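Local coordinates for CRISPR-associated endonuclease Cas12b (Alicyclobacillus acidoterrestris, PDB 5U31), which is an RNA-guided CRISPR endonuclease that recognises a protospacer adjacent motif in target DNA and cuts the DNA with a RuvC domain, at residues G33-T38 / F381-A386; F222-E227 / H389-R394. The protein carries 3 engineered substitutions. One frame throughout, in Å; residues are numbered along the deposited sequence.

Interaction 1: G33-T38 / F381-A386; sequences GVRYYT and FTLPDA. With SO4 (sulfate ion), chain F; nucleotides of chain B.
Arg35 reaches across to the loop 381-386, where its NH1 donates to Pro384 O, modelled 2.5 Å apart with an N-H...O angle of 141°. A length this short is not to be taken literally at this resolution. The oxygen sits near the guanidinium plane, while NH1 stands above the plane of the Pro384 carbonyl. Leu383 CB covers one face of the guanidinium, offset toward its rim. CG of Arg35 is anti to the backbone N (chi1 -172°) and the chain runs extended to NE, which carries the charged end past the Pro384 ring. Nearer the helix backbone the contact is apolar. Val34 CG1 meets Pro384 CG at 3.6 Å. Thr38 CG2 touches Leu383 CD1 at 3.8 Å and Phe381 CZ at 4.0 Å. This is loop-on-helix packing inside the REC1 domain: the irregular chain after helix 358-374 lies on helix 17-45. Thr38 OG1 turns back to its own helix and bonds to Val34 O at 2.8 Å. Asp385 OD1 is 4.5 Å from Arg35 NH1 and well out of the guanidinium plane, so at most a loose charge attraction is likely. Asp385 OD2 accepts from the backbone N of Thr387 and Ala388. Arg228 of helix 216-257 bonds to Thr382 O.

Interaction 2: F222-E227 / H389-R394; sequences FQQAIE and HPIWTR. With nucleotides of chain C; nucleotides of chain B.
The seam between the REC1 domain and the WED-II domain is closed here by an end-on arginine-carboxylate salt bridge beside the bound nucleic acids. Arg394, in the short strand 394-395 of WED-II, faces Glu227 on the REC1 helix 216-257. NH1 of Arg394 bonds to Glu227 OE1 and NH2 bonds to Glu227 OE2, each at 2.6 Å. Both oxygens use their syn lone pairs. The carboxylate and guanidinium planes are only 20° apart, so the pairing is nearly flat and its two bonds resist rotation of the guanidinium. Gln224 lies over one face of that group, with its CG 3.6 Å from Arg394 CZ. Its amide is stacked on the guanidinium, the planes 10° apart, and the two side chains run past each other in opposite directions. The same amide donates from NE2 to Trp392 O at 3.3 Å. Gln224 NE2 also bonds to Asp220 OD1, and Asp220 OD2 takes the backbone N of Arg394, so one aspartate is bonded to both the Gln224 amide and the Arg394 backbone. Ile391 CB comes up to Gln224 OE1 at 3.7 Å. Gln223 stands at the edge of the guanidinium, its amide turned almost perpendicular to it. Its NE2 makes a weak bond to Glu227 OE1 and a hydrogen bond to a DNA phosphate. Glu227 and Arg394 also pack on DNA sugars. On the guide RNA side, the Trp392 ring presents its edge to the backbone, and NE1 donates to O3' of G95 of chain B at 3.0 Å, with an N-H...O angle of 165°.

From the N terminus, the chain first passes through 33-38 on helix 17-45, then through 222-227 on helix 216-257. It next reaches 381-386 and soon after 389-394. Interaction 1 closes a long, mostly helical loop within REC1. Interaction 2 closes a shorter one that ends in WED-II. The segments alternate along the chain, so the two loops cross and neither nests in the other. Their centres are about 8 Å apart and they touch directly. Thr38 packs on Ala225, Tyr37 meets Phe222 edge-to-face, and Val34 packs on Ile391. Together they tie two REC1 helices to the connection that leads into the WED-II sheet.

Interaction 1: G33-T38 / F381-A386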
loop_
_atom_site.group_PDB
_atom_site.type_symbol
_atom_site.label_atom_id
_atom_site.label_comp_id
_atom_site.label_asym_id
_atom_site.label_seq_id
_atom_site.Cartn_x
_atom_site.Cartn_y
_atom_site.Cartn_z
ATOM N N GLY A 33 -21.502 13.612 -22.727
ATOM C CA GLY A 33 -20.977 14.958 -22.874
ATOM C C GLY A 33 -19.486 15.025 -22.617
ATOM O O GLY A 33 -18.738 15.642 -23.378
ATOM N N VAL A 34 -19.033 14.380 -21.540
ATOM C CA VAL A 34 -17.606 14.368 -21.234
ATOM C C VAL A 34 -16.830 13.662 -22.338
ATOM O O VAL A 34 -15.760 14.121 -22.756
ATOM C CB VAL A 34 -17.355 13.718 -19.860
ATOM C CG1 VAL A 34 -15.868 13.494 -19.655
ATOM C CG2 VAL A 34 -17.901 14.593 -18.757
ATOM N N ARG A 35 -17.362 12.545 -22.840
ATOM C CA ARG A 35 -16.696 11.847 -23.934
ATOM C C ARG A 35 -16.606 12.727 -25.175
ATOM O O ARG A 35 -15.581 12.730 -25.866
ATOM C CB ARG A 35 -17.429 10.543 -24.247
ATOM C CG ARG A 35 -16.712 9.643 -25.233
ATOM C CD ARG A 35 -17.501 8.366 -25.465
ATOM N NE ARG A 35 -16.794 7.411 -26.316
ATOM C CZ ARG A 35 -16.133 6.352 -25.862
ATOM N NH1 ARG A 35 -16.084 6.104 -24.559
ATOM N NH2 ARG A 35 -15.519 5.534 -26.709
ATOM N N TYR A 36 -17.663 13.492 -25.462
ATOM C CA TYR A 36 -17.661 14.359 -26.636
ATOM C C TYR A 36 -16.542 15.390 -26.555
ATOM O O TYR A 36 -15.781 15.574 -27.513
ATOM C CB TYR A 36 -19.026 15.043 -26.795
ATOM C CG TYR A 36 -19.004 16.213 -27.748
ATOM C CD1 TYR A 36 -19.051 17.519 -27.276
ATOM C CD2 TYR A 36 -18.905 16.015 -29.119
ATOM C CE1 TYR A 36 -19.013 18.593 -28.146
ATOM C CE2 TYR A 36 -18.864 17.083 -29.995
ATOM C CZ TYR A 36 -18.919 18.366 -29.502
ATOM O OH TYR A 36 -18.879 19.428 -30.368
ATOM N N TYR A 37 -16.417 16.069 -25.412
ATOM C CA TYR A 37 -15.400 17.106 -25.280
ATOM C C TYR A 37 -14.008 16.502 -25.161
ATOM O O TYR A 37 -13.036 17.054 -25.694
ATOM C CB TYR A 37 -15.700 17.993 -24.074
ATOM C CG TYR A 37 -16.934 18.842 -24.231
ATOM C CD1 TYR A 37 -16.983 19.872 -25.164
ATOM C CD2 TYR A 37 -18.047 18.633 -23.432
ATOM C CE1 TYR A 37 -18.120 20.662 -25.304
ATOM C CE2 TYR A 37 -19.183 19.414 -23.562
ATOM C CZ TYR A 37 -19.216 20.422 -24.498
ATOM O OH TYR A 37 -20.352 21.187 -24.619
ATOM N N THR A 38 -13.888 15.377 -24.458
ATOM C CA THR A 38 -12.596 14.711 -24.359
ATOM C C THR A 38 -12.099 14.273 -25.732
ATOM O O THR A 38 -10.940 14.517 -26.089
ATOM C CB THR A 38 -12.695 13.523 -23.404
ATOM O OG1 THR A 38 -13.059 13.998 -22.103
ATOM C CG2 THR A 38 -11.371 12.817 -23.310
ATOM N N PHE A 381 -4.632 5.910 -23.186
ATOM C CA PHE A 381 -5.686 6.910 -23.279
ATOM C C PHE A 381 -7.015 6.182 -23.397
ATOM O O PHE A 381 -7.193 5.360 -24.300
ATOM C CB PHE A 381 -5.455 7.828 -24.481
ATOM C CG PHE A 381 -6.579 8.794 -24.741
ATOM C CD1 PHE A 381 -6.686 9.964 -24.009
ATOM C CD2 PHE A 381 -7.521 8.538 -25.725
ATOM C CE1 PHE A 381 -7.719 10.852 -24.240
ATOM C CE2 PHE A 381 -8.556 9.425 -25.962
ATOM C CZ PHE A 381 -8.653 10.584 -25.219
ATOM N N THR A 382 -7.936 6.464 -22.478
ATOM C CA THR A 382 -9.230 5.790 -22.455
ATOM C C THR A 382 -10.332 6.817 -22.271
ATOM O O THR A 382 -10.373 7.512 -21.249
ATOM C CB THR A 382 -9.294 4.737 -21.340
ATOM O OG1 THR A 382 -9.043 5.358 -20.076
ATOM C CG2 THR A 382 -8.274 3.629 -21.576
ATOM N N LEU A 383 -11.225 6.905 -23.253
ATOM C CA LEU A 383 -12.376 7.787 -23.154
ATOM C C LEU A 383 -13.303 7.326 -22.029
ATOM O O LEU A 383 -13.374 6.133 -21.722
ATOM C CB LEU A 383 -13.157 7.807 -24.470
ATOM C CG LEU A 383 -12.612 8.444 -25.752
ATOM C CD1 LEU A 383 -12.033 9.812 -25.457
ATOM C CD2 LEU A 383 -11.580 7.557 -26.428
ATOM N N PRO A 384 -14.039 8.248 -21.408
ATOM C CA PRO A 384 -15.084 7.834 -20.467
ATOM C C PRO A 384 -16.196 7.082 -21.175
ATOM O O PRO A 384 -16.446 7.266 -22.370
ATOM C CB PRO A 384 -15.600 9.160 -19.901
ATOM C CG PRO A 384 -15.332 10.137 -20.976
ATOM C CD PRO A 384 -14.014 9.709 -21.574
ATOM N N ASP A 385 -16.868 6.225 -20.414
ATOM C CA ASP A 385 -18.007 5.465 -20.905
ATOM C C ASP A 385 -19.039 5.355 -19.795
ATOM O O ASP A 385 -18.682 5.223 -18.623
ATOM C CB ASP A 385 -17.596 4.069 -21.374
ATOM C CG ASP A 385 -18.783 3.219 -21.758
ATOM O OD1 ASP A 385 -19.336 3.437 -22.856
ATOM O OD2 ASP A 385 -19.174 2.346 -20.956
ATOM N N ALA A 386 -20.318 5.395 -20.169
ATOM C CA ALA A 386 -21.375 5.402 -19.165
ATOM C C ALA A 386 -21.383 4.129 -18.327
ATOM O O ALA A 386 -21.849 4.151 -17.181
ATOM C CB ALA A 386 -22.734 5.600 -19.836
HETATM S S SO4 F . -18.641 18.088 -34.251
HETATM O O1 SO4 F . -17.705 16.996 -33.996
HETATM O O2 SO4 F . -18.491 18.512 -35.641
HETATM O O3 SO4 F . -20.004 17.622 -34.007
HETATM O O4 SO4 F . -18.358 19.224 -33.378
ATOM P P C B 98 -6.616 3.941 -17.535
ATOM O OP1 C B 98 -6.538 3.450 -18.931
ATOM O OP2 C B 98 -7.147 3.022 -16.494
ATOM O "O5'" C B 98 -5.174 4.450 -17.096
ATOM C "C5'" C B 98 -4.496 5.425 -17.869
ATOM C "C4'" C B 98 -3.337 6.018 -17.116
ATOM O "O4'" C B 98 -3.783 6.564 -15.850
ATOM C "C3'" C B 98 -2.236 5.050 -16.732
ATOM O "O3'" C B 98 -1.363 4.794 -17.815
ATOM C "C2'" C B 98 -1.568 5.759 -15.564
ATOM O "O2'" C B 98 -0.701 6.781 -16.028
ATOM C "C1'" C B 98 -2.767 6.421 -14.882
ATOM N N1 C B 98 -3.297 5.607 -13.766
ATOM C C2 C B 98 -2.573 5.553 -12.573
ATOM O O2 C B 98 -1.511 6.185 -12.479
ATOM N N3 C B 98 -3.041 4.813 -11.547
ATOM C C4 C B 98 -4.185 4.150 -11.680
ATOM N N4 C B 98 -4.594 3.440 -10.631
ATOM C C5 C B 98 -4.950 4.188 -12.881
ATOM C C6 C B 98 -4.473 4.925 -13.892
ATOM P P A B 97 -11.727 4.566 -14.329
ATOM O OP1 A B 97 -12.386 3.701 -15.332
ATOM O OP2 A B 97 -11.428 4.018 -12.984
ATOM O "O5'" A B 97 -10.366 5.063 -14.983
ATOM C "C5'" A B 97 -10.372 5.697 -16.250
ATOM C "C4'" A B 97 -9.184 6.607 -16.413
ATOM O "O4'" A B 97 -9.139 7.570 -15.328
ATOM C "C3'" A B 97 -7.829 5.936 -16.351
ATOM O "O3'" A B 97 -7.486 5.287 -17.558
ATOM C "C2'" A B 97 -6.917 7.097 -15.989
ATOM O "O2'" A B 97 -6.684 7.923 -17.118
ATOM C "C1'" A B 97 -7.795 7.859 -15.003
ATOM N N9 A B 97 -7.531 7.405 -13.626
ATOM C C8 A B 97 -8.232 6.491 -12.878
ATOM N N7 A B 97 -7.718 6.284 -11.690
ATOM C C5 A B 97 -6.594 7.100 -11.664
ATOM C C6 A B 97 -5.613 7.332 -10.683
ATOM N N6 A B 97 -5.595 6.745 -9.485
ATOM N N1 A B 97 -4.632 8.208 -10.981
ATOM C C2 A B 97 -4.643 8.803 -12.179
ATOM N N3 A B 97 -5.505 8.666 -13.182
ATOM C C4 A B 97 -6.466 7.789 -12.853
#

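Interaction 2: F222-E227 / H389-R394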
loop_
_atom_site.group_PDB
_atom_site.type_symbol
_atom_site.label_atom_id
_atom_site.label_comp_id
_atom_site.label_asym_id
_atom_site.label_seq_id
_atom_site.Cartn_x
_atom_site.Cartn_y
_atom_site.Cartn_z
ATOM N N PHE A 222 -17.746 19.814 -19.325
ATOM C CA PHE A 222 -16.521 20.343 -19.910
ATOM C C PHE A 222 -15.378 20.340 -18.904
ATOM O O PHE A 222 -14.245 19.983 -19.251
ATOM C CB PHE A 222 -16.765 21.747 -20.451
ATOM C CG PHE A 222 -15.668 22.248 -21.336
ATOM C CD1 PHE A 222 -15.402 21.634 -22.549
ATOM C CD2 PHE A 222 -14.903 23.333 -20.957
ATOM C CE1 PHE A 222 -14.393 22.091 -23.364
ATOM C CE2 PHE A 222 -13.889 23.799 -21.772
ATOM C CZ PHE A 222 -13.635 23.177 -22.976
ATOM N N GLN A 223 -15.646 20.724 -17.652
ATOM C CA GLN A 223 -14.592 20.684 -16.645
ATOM C C GLN A 223 -14.053 19.272 -16.462
ATOM O O GLN A 223 -12.837 19.070 -16.381
ATOM C CB GLN A 223 -15.093 21.228 -15.310
ATOM C CG GLN A 223 -14.020 21.194 -14.240
ATOM C CD GLN A 223 -14.471 21.751 -12.911
ATOM O OE1 GLN A 223 -15.460 22.483 -12.830
ATOM N NE2 GLN A 223 -13.747 21.399 -11.851
ATOM N N GLN A 224 -14.940 18.277 -16.406
ATOM C CA GLN A 224 -14.493 16.910 -16.177
ATOM C C GLN A 224 -13.701 16.362 -17.354
ATOM O O GLN A 224 -12.952 15.393 -17.184
ATOM C CB GLN A 224 -15.690 16.013 -15.861
ATOM C CG GLN A 224 -16.284 16.289 -14.487
ATOM C CD GLN A 224 -17.266 15.230 -14.034
ATOM O OE1 GLN A 224 -16.883 14.101 -13.727
ATOM N NE2 GLN A 224 -18.543 15.591 -13.980
ATOM N N ALA A 225 -13.841 16.967 -18.534
ATOM C CA ALA A 225 -13.018 16.590 -19.675
ATOM C C ALA A 225 -11.636 17.220 -19.584
ATOM O O ALA A 225 -10.633 16.580 -19.916
ATOM C CB ALA A 225 -13.710 16.998 -20.973
ATOM N N ILE A 226 -11.575 18.477 -19.144
ATOM C CA ILE A 226 -10.296 19.132 -18.906
ATOM C C ILE A 226 -9.508 18.385 -17.837
ATOM O O ILE A 226 -8.301 18.151 -17.982
ATOM C CB ILE A 226 -10.528 20.604 -18.519
ATOM C CG1 ILE A 226 -11.246 21.353 -19.644
ATOM C CG2 ILE A 226 -9.221 21.280 -18.205
ATOM C CD1 ILE A 226 -10.399 21.578 -20.876
ATOM N N GLU A 227 -10.182 17.985 -16.755
ATOM C CA GLU A 227 -9.510 17.314 -15.647
ATOM C C GLU A 227 -8.788 16.057 -16.110
ATOM O O GLU A 227 -7.575 15.911 -15.914
ATOM C CB GLU A 227 -10.521 16.965 -14.562
ATOM C CG GLU A 227 -11.167 18.149 -13.928
ATOM C CD GLU A 227 -12.333 17.735 -13.079
ATOM O OE1 GLU A 227 -13.127 18.609 -12.669
ATOM O OE2 GLU A 227 -12.448 16.521 -12.820
ATOM N N HIS A 389 -16.201 2.864 -18.125
ATOM C CA HIS A 389 -15.338 3.793 -17.403
ATOM C C HIS A 389 -16.174 5.010 -17.035
ATOM O O HIS A 389 -16.049 6.078 -17.649
ATOM C CB HIS A 389 -14.121 4.175 -18.241
ATOM C CG HIS A 389 -13.345 2.997 -18.737
ATOM N ND1 HIS A 389 -12.559 2.223 -17.910
ATOM C CD2 HIS A 389 -13.239 2.454 -19.973
ATOM C CE1 HIS A 389 -11.999 1.258 -18.618
ATOM N NE2 HIS A 389 -12.395 1.377 -19.873
ATOM N N PRO A 390 -17.045 4.883 -16.042
ATOM C CA PRO A 390 -18.002 5.958 -15.763
ATOM C C PRO A 390 -17.382 7.114 -15.003
ATOM O O PRO A 390 -16.541 6.932 -14.120
ATOM C CB PRO A 390 -19.072 5.257 -14.916
ATOM C CG PRO A 390 -18.332 4.183 -14.218
ATOM C CD PRO A 390 -17.266 3.711 -15.177
ATOM N N ILE A 391 -17.799 8.316 -15.369
ATOM C CA ILE A 391 -17.701 9.449 -14.492
ATOM C C ILE A 391 -19.103 9.741 -13.968
ATOM O O ILE A 391 -20.090 9.174 -14.426
ATOM C CB ILE A 391 -17.051 10.674 -15.194
ATOM C CG1 ILE A 391 -17.747 10.988 -16.521
ATOM C CG2 ILE A 391 -15.565 10.428 -15.390
ATOM C CD1 ILE A 391 -18.903 11.953 -16.394
ATOM N N TRP A 392 -19.197 10.604 -12.963
ATOM C CA TRP A 392 -20.454 10.835 -12.266
ATOM C C TRP A 392 -20.854 12.297 -12.387
ATOM O O TRP A 392 -19.997 13.182 -12.345
ATOM C CB TRP A 392 -20.336 10.419 -10.798
ATOM C CG TRP A 392 -19.563 9.146 -10.621
ATOM C CD1 TRP A 392 -18.283 9.020 -10.175
ATOM C CD2 TRP A 392 -20.015 7.821 -10.921
ATOM N NE1 TRP A 392 -17.912 7.698 -10.168
ATOM C CE2 TRP A 392 -18.960 6.942 -10.620
ATOM C CE3 TRP A 392 -21.215 7.292 -11.408
ATOM C CZ2 TRP A 392 -19.067 5.564 -10.790
ATOM C CZ3 TRP A 392 -21.319 5.924 -11.574
ATOM C CH2 TRP A 392 -20.253 5.076 -11.266
ATOM N N THR A 393 -22.153 12.547 -12.534
ATOM C CA THR A 393 -22.632 13.922 -12.579
ATOM C C THR A 393 -22.406 14.588 -11.228
ATOM O O THR A 393 -22.740 14.024 -10.182
ATOM C CB THR A 393 -24.117 13.977 -12.959
ATOM O OG1 THR A 393 -24.914 14.115 -11.780
ATOM C CG2 THR A 393 -24.538 12.720 -13.680
ATOM N N ARG A 394 -21.818 15.777 -11.246
ATOM C CA ARG A 394 -21.594 16.521 -10.020
ATOM C C ARG A 394 -22.771 17.450 -9.740
ATOM O O ARG A 394 -23.574 17.762 -10.619
ATOM C CB ARG A 394 -20.299 17.326 -10.097
ATOM C CG ARG A 394 -19.057 16.482 -10.190
ATOM C CD ARG A 394 -17.850 17.330 -10.522
ATOM N NE ARG A 394 -16.651 16.517 -10.687
ATOM C CZ ARG A 394 -15.477 16.994 -11.083
ATOM N NH1 ARG A 394 -15.343 18.284 -11.356
ATOM N NH2 ARG A 394 -14.439 16.181 -11.202
ATOM P P DT C 19 -7.424 20.286 -10.762
ATOM O OP1 DT C 19 -7.746 21.519 -11.502
ATOM O OP2 DT C 19 -6.366 20.341 -9.727
ATOM O "O5'" DT C 19 -8.700 19.613 -10.045
ATOM C "C5'" DT C 19 -9.913 19.479 -10.749
ATOM C "C4'" DT C 19 -10.818 18.402 -10.152
ATOM O "O4'" DT C 19 -10.064 17.251 -9.729
ATOM C "C3'" DT C 19 -11.584 18.777 -8.907
ATOM O "O3'" DT C 19 -12.664 19.642 -9.230
ATOM C "C2'" DT C 19 -12.080 17.402 -8.473
ATOM C "C1'" DT C 19 -10.882 16.505 -8.833
ATOM N N1 DT C 19 -10.077 16.119 -7.646
ATOM C C2 DT C 19 -10.521 15.100 -6.836
ATOM O O2 DT C 19 -11.545 14.471 -7.050
ATOM N N3 DT C 19 -9.714 14.833 -5.764
ATOM C C4 DT C 19 -8.539 15.470 -5.426
ATOM O O4 DT C 19 -7.888 15.157 -4.439
ATOM C C5 DT C 19 -8.134 16.533 -6.311
ATOM C C7 DT C 19 -6.875 17.298 -6.045
ATOM C C6 DT C 19 -8.916 16.807 -7.363
ATOM P P G B 95 -14.924 5.795 -4.129
ATOM O OP1 G B 95 -15.995 4.828 -4.493
ATOM O OP2 G B 95 -13.542 5.328 -3.849
ATOM O "O5'" G B 95 -14.844 6.904 -5.267
ATOM C "C5'" G B 95 -16.024 7.509 -5.773
ATOM C "C4'" G B 95 -15.731 8.328 -6.998
ATOM O "O4'" G B 95 -15.050 9.548 -6.618
ATOM C "C3'" G B 95 -14.793 7.679 -7.995
ATOM O "O3'" G B 95 -15.448 6.745 -8.830
ATOM C "C2'" G B 95 -14.195 8.873 -8.732
ATOM O "O2'" G B 95 -15.080 9.348 -9.734
ATOM C "C1'" G B 95 -14.133 9.921 -7.619
ATOM N N9 G B 95 -12.798 10.064 -7.005
ATOM C C8 G B 95 -12.350 9.546 -5.814
ATOM N N7 G B 95 -11.118 9.896 -5.543
ATOM C C5 G B 95 -10.736 10.698 -6.609
ATOM C C6 G B 95 -9.517 11.371 -6.878
ATOM O O6 G B 95 -8.484 11.398 -6.206
ATOM N N1 G B 95 -9.573 12.068 -8.075
ATOM C C2 G B 95 -10.662 12.116 -8.908
ATOM N N2 G B 95 -10.529 12.845 -10.024
ATOM N N3 G B 95 -11.802 11.497 -8.675
ATOM C C4 G B 95 -11.766 10.814 -7.515
ATOM P P A B 96 -14.626 5.498 -9.393
ATOM O OP1 A B 96 -15.560 4.491 -9.952
ATOM O OP2 A B 96 -13.677 5.118 -8.317
ATOM O "O5'" A B 96 -13.820 6.126 -10.606
ATOM C "C5'" A B 96 -14.514 6.726 -11.687
ATOM C "C4'" A B 96 -13.584 7.511 -12.575
ATOM O "O4'" A B 96 -13.053 8.646 -11.844
ATOM C "C3'" A B 96 -12.342 6.779 -13.060
ATOM O "O3'" A B 96 -12.584 5.917 -14.158
ATOM C "C2'" A B 96 -11.402 7.927 -13.383
ATOM O "O2'" A B 96 -11.772 8.535 -14.610
ATOM C "C1'" A B 96 -11.727 8.902 -12.253
ATOM N N9 A B 96 -10.832 8.730 -11.088
ATOM C C8 A B 96 -11.033 7.967 -9.966
ATOM N N7 A B 96 -10.044 8.033 -9.103
ATOM C C5 A B 96 -9.131 8.893 -9.698
ATOM C C6 A B 96 -7.872 9.382 -9.300
ATOM N N6 A B 96 -7.270 9.064 -8.157
ATOM N N1 A B 96 -7.225 10.227 -10.128
ATOM C C2 A B 96 -7.812 10.557 -11.282
ATOM N N3 A B 96 -8.986 10.165 -11.767
ATOM C C4 A B 96 -9.606 9.327 -10.918
#